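Side-chain contacts in protein (lectin) (Hyacinthoides hispanica, PDB 1B2P), which probably binds mannose, as a monocot bulb lectin assembled from four chains of the same kind: residues G71-I76 / Y95-Q100; V75-N78 / T82-Q85. All coordinates share one frame; numbering follows the deposited sequence.

Following the chain from the N terminus, both contacts start on strand 73-76 or the turn leading into it. Contact 2 closes first: after a short loop the chain folds back as strand 82-85, making an antiparallel hairpin at the edge of a four-stranded sheet. The chain then leaves that sheet and enters strand 95-99 of another, where contact 1 closes a longer loop by packing against Gly71 and Leu73. Contact 2 therefore nests inside contact 1, and the two share Val75 and Ile76. Contact 2 joins neighbours within one sheet, whereas contact 1 ties two sheets together near the chain's centre. Trp84 bridges them, with CZ3 3.6 Å from Leu73 O.

Contact 1. Residues G71-I76 / Y95-Q100; sequences GVLVVI and YVLVLQ
Gly71 lies directly over one face of the Tyr95 ring, and beyond it Leu73 meets Leu97, so two sheets of the beta-prism II fold of bulb-type lectins pack together close to the centre of the chain. The first meeting is a CH-pi contact. Gly71 CA stands 3.6 Å from the centroid of the Tyr95 ring, only 14° off the ring normal. With no side chain at Gly71, the backbone itself can settle on the ring, and its amide comes over the same ring, Gly71 N being 3.6 Å from Tyr95 CD1. The residue turns with a positive phi just before strand 73-76 begins. With CG beside its backbone N (chi1 -74°) the Tyr95 ring is carried under the Gly71 turn, and chi2 of 82° turns its face to Gly71 CA.

The second meeting is purely apolar. The two leucine side chains run at a slant to each other, and the branch ends do the touching. Leu97 CD1 touches both methyls of Leu73, CD2 more closely than CD1. No hydrogen bond joins the two segments, and all four touching residues are buried.

Tyr95 OH is hydrogen-bonded to Lys91 O, which satisfies the phenol and fixes the far end of the ring, while Tyr95 N is bonded to Ser6 OG. Leu112 of the second subunit also packs on Tyr95, so this core borders the subunit interface. On the other strand, Leu73 N is hydrogen-bonded to Ser86 OG and the Leu73 side chain touches Trp84. CD2 of Leu73 makes the closest approach, 3.7 Å from Leu97 CD1.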
# COMPACT_ATOMS: atom_id res chain seq x y z
N GLY A 71 -6.99 19.33 -19.10
CA GLY A 71 -7.81 18.97 -17.91
C GLY A 71 -9.08 18.22 -18.36
O GLY A 71 -9.93 17.98 -17.49
N VAL A 72 -9.27 17.97 -19.63
CA VAL A 72 -10.50 17.20 -20.07
C VAL A 72 -10.27 15.77 -20.00
O VAL A 72 -9.24 15.22 -20.55
CB VAL A 72 -10.86 17.59 -21.51
CG1 VAL A 72 -11.98 16.71 -22.08
CG2 VAL A 72 -11.12 19.08 -21.56
N LEU A 73 -11.09 14.98 -19.33
CA LEU A 73 -10.97 13.54 -19.31
C LEU A 73 -11.73 12.95 -20.49
O LEU A 73 -12.80 13.45 -20.78
CB LEU A 73 -11.69 13.04 -18.03
CG LEU A 73 -11.80 11.54 -17.83
CD1 LEU A 73 -10.42 10.92 -17.65
CD2 LEU A 73 -12.69 11.26 -16.59
N VAL A 74 -11.05 12.00 -21.18
CA VAL A 74 -11.79 11.52 -22.43
C VAL A 74 -11.68 10.05 -22.34
O VAL A 74 -10.93 9.32 -21.74
CB VAL A 74 -11.10 11.92 -23.73
CG1 VAL A 74 -11.19 13.43 -23.87
CG2 VAL A 74 -9.63 11.51 -23.71
N VAL A 75 -12.69 9.33 -23.02
CA VAL A 75 -12.66 7.92 -23.26
C VAL A 75 -12.57 7.71 -24.85
O VAL A 75 -13.34 8.40 -25.48
CB VAL A 75 -14.00 7.29 -22.78
CG1 VAL A 75 -14.06 5.82 -23.12
CG2 VAL A 75 -14.19 7.50 -21.26
N ILE A 76 -11.55 6.98 -25.14
CA ILE A 76 -11.20 6.91 -26.59
C ILE A 76 -11.16 5.45 -26.97
O ILE A 76 -10.69 4.58 -26.26
CB ILE A 76 -9.78 7.48 -26.82
CG1 ILE A 76 -9.68 8.92 -26.40
CG2 ILE A 76 -9.46 7.30 -28.34
CD1 ILE A 76 -8.22 9.46 -26.46
N TYR A 95 -2.39 18.56 -14.95
CA TYR A 95 -3.64 18.42 -14.13
C TYR A 95 -3.57 17.02 -13.54
O TYR A 95 -2.83 16.10 -13.96
CB TYR A 95 -4.88 18.37 -15.08
CG TYR A 95 -5.15 19.73 -15.63
CD1 TYR A 95 -4.48 20.29 -16.72
CD2 TYR A 95 -6.23 20.52 -15.01
CE1 TYR A 95 -4.74 21.56 -17.21
CE2 TYR A 95 -6.42 21.79 -15.53
CZ TYR A 95 -5.70 22.33 -16.58
OH TYR A 95 -5.92 23.62 -17.06
N VAL A 96 -4.38 16.76 -12.51
CA VAL A 96 -4.55 15.43 -11.93
C VAL A 96 -6.07 15.13 -11.63
O VAL A 96 -6.85 16.06 -11.52
CB VAL A 96 -3.85 15.23 -10.53
CG1 VAL A 96 -2.30 15.37 -10.67
CG2 VAL A 96 -4.29 16.36 -9.56
N LEU A 97 -6.35 13.87 -11.86
CA LEU A 97 -7.70 13.38 -11.47
C LEU A 97 -7.53 12.54 -10.26
O LEU A 97 -6.69 11.66 -10.15
CB LEU A 97 -8.29 12.59 -12.68
CG LEU A 97 -9.63 11.88 -12.31
CD1 LEU A 97 -10.41 11.69 -13.65
CD2 LEU A 97 -9.36 10.52 -11.68
N VAL A 98 -8.35 12.78 -9.17
CA VAL A 98 -8.15 12.03 -7.95
C VAL A 98 -9.46 11.33 -7.52
O VAL A 98 -10.47 12.06 -7.55
CB VAL A 98 -7.80 13.04 -6.79
CG1 VAL A 98 -7.49 12.31 -5.50
CG2 VAL A 98 -6.60 13.95 -7.26
N LEU A 99 -9.34 10.07 -7.18
CA LEU A 99 -10.50 9.39 -6.50
C LEU A 99 -10.22 9.65 -5.02
O LEU A 99 -9.28 9.19 -4.41
CB LEU A 99 -10.33 7.88 -6.85
CG LEU A 99 -11.36 6.98 -6.07
CD1 LEU A 99 -12.78 7.43 -6.37
CD2 LEU A 99 -11.13 5.53 -6.50
N GLN A 100 -11.24 10.36 -4.44
CA GLN A 100 -11.01 10.90 -3.03
C GLN A 100 -11.72 10.12 -2.00
O GLN A 100 -12.71 9.40 -2.28
CB GLN A 100 -11.69 12.28 -2.99
CG GLN A 100 -11.01 13.20 -4.06
CD GLN A 100 -11.39 14.62 -3.96
OE1 GLN A 100 -10.67 15.50 -4.46
NE2 GLN A 100 -12.57 15.04 -3.42

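Contact 2. Residues V75-N78 / T82-Q85; sequences VITN and TVWQ
Val75 points CG1 away from its own amide nitrogen (chi1 175°), and in Val83 a chi1 of -64° sets CG1 opposite the carbonyl carbon and leaves CG2 between N and the carbonyl carbon. Two methyls meet at 3.7 Å, Val75 CG1 against Val83 CG2. The other branch of Val83 is used as well: its CG1 lies 3.7 Å from Thr77 CG2, the two side chains crossing at about a right angle. Val83 thus spans both residues, one methyl on each.

The backbone here departs from regular pairing. Strands 73-76 and 82-85 form an antiparallel hairpin whose register is shifted by a classic beta bulge, in which Val83 and Trp84 together face Val75. Val83, the first bulge residue, has a psi of -4°, far from extended. Both polar backbone atoms of Val75 are used: Val75 N donates to Trp84 O at 3.1 Å, and Val83 N donates to Val75 O at 2.9 Å. Both bonds are fairly straight, the donors tilted modestly from the carbonyl planes. Val75 O also receives a CA-H...O contact from Thr82.

On the face with Val75 and Trp84, Val75 CG2 approaches the indole obliquely, 4.3 Å from Trp84 CE3, while Thr54 and Thr56 also touch the Trp84 side chain. Val75 further packs on Cys40 of the Cys40-Cys63 disulfide. The opposite face pairs Ile76 with Thr82, where Ile76 CG1 lies 4.0 Å from Thr82 OG1. At the turn, Thr77 OG1 accepts hydrogen bonds from the amides of Glu79 and Val81. The chemistry therefore divides: backbone bonds set the hairpin's shifted register, methyl contacts fill in around the bulge, and a buried threonine hydroxyl holds the turn.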
# COMPACT_ATOMS: atom_id res chain seq x y z
N VAL A 75 -12.69 9.33 -23.02
CA VAL A 75 -12.66 7.92 -23.26
C VAL A 75 -12.57 7.71 -24.85
O VAL A 75 -13.34 8.40 -25.48
CB VAL A 75 -14.00 7.29 -22.78
CG1 VAL A 75 -14.06 5.82 -23.12
CG2 VAL A 75 -14.19 7.50 -21.26
N ILE A 76 -11.55 6.98 -25.14
CA ILE A 76 -11.20 6.91 -26.59
C ILE A 76 -11.16 5.45 -26.97
O ILE A 76 -10.69 4.58 -26.26
CB ILE A 76 -9.78 7.48 -26.82
CG1 ILE A 76 -9.68 8.92 -26.40
CG2 ILE A 76 -9.46 7.30 -28.34
CD1 ILE A 76 -8.22 9.46 -26.46
N THR A 77 -11.72 5.07 -28.17
CA THR A 77 -11.67 3.64 -28.50
C THR A 77 -10.38 3.18 -29.18
O THR A 77 -9.60 4.05 -29.49
CB THR A 77 -12.83 3.34 -29.52
OG1 THR A 77 -12.47 3.97 -30.77
CG2 THR A 77 -14.14 3.96 -29.04
N ASN A 78 -10.29 1.91 -29.49
CA ASN A 78 -9.06 1.44 -30.17
C ASN A 78 -9.05 1.84 -31.62
O ASN A 78 -8.01 1.58 -32.26
CB ASN A 78 -8.85 -0.07 -30.08
CG ASN A 78 -9.98 -0.94 -30.64
OD1 ASN A 78 -10.02 -2.15 -30.33
ND2 ASN A 78 -10.87 -0.37 -31.38
N THR A 82 -13.26 9.40 -30.07
CA THR A 82 -13.56 9.83 -28.68
C THR A 82 -15.06 9.62 -28.49
O THR A 82 -15.92 10.19 -29.17
CB THR A 82 -13.20 11.31 -28.50
OG1 THR A 82 -11.76 11.38 -28.69
CG2 THR A 82 -13.59 11.85 -27.13
N VAL A 83 -15.47 8.88 -27.46
CA VAL A 83 -16.84 8.62 -27.22
C VAL A 83 -17.43 9.33 -26.02
O VAL A 83 -18.62 9.52 -25.83
CB VAL A 83 -17.15 7.14 -27.06
CG1 VAL A 83 -16.87 6.37 -28.35
CG2 VAL A 83 -16.36 6.46 -25.91
N TRP A 84 -16.50 10.08 -25.26
CA TRP A 84 -17.02 10.82 -24.14
C TRP A 84 -15.93 11.86 -23.69
O TRP A 84 -14.83 11.40 -23.83
CB TRP A 84 -17.36 9.94 -22.92
CG TRP A 84 -17.97 10.67 -21.77
CD1 TRP A 84 -19.33 10.90 -21.51
CD2 TRP A 84 -17.28 11.28 -20.63
NE1 TRP A 84 -19.44 11.62 -20.36
CE2 TRP A 84 -18.23 11.87 -19.79
CE3 TRP A 84 -15.91 11.27 -20.31
CZ2 TRP A 84 -17.89 12.54 -18.61
CZ3 TRP A 84 -15.58 11.95 -19.12
CH2 TRP A 84 -16.55 12.55 -18.28
N GLN A 85 -16.37 13.01 -23.30
CA GLN A 85 -15.35 13.91 -22.68
C GLN A 85 -16.00 14.68 -21.59
O GLN A 85 -17.20 15.04 -21.69
CB GLN A 85 -14.79 14.81 -23.79
CG GLN A 85 -15.80 15.72 -24.46
CD GLN A 85 -15.08 16.36 -25.67
OE1 GLN A 85 -14.59 15.68 -26.58
NE2 GLN A 85 -14.97 17.67 -25.59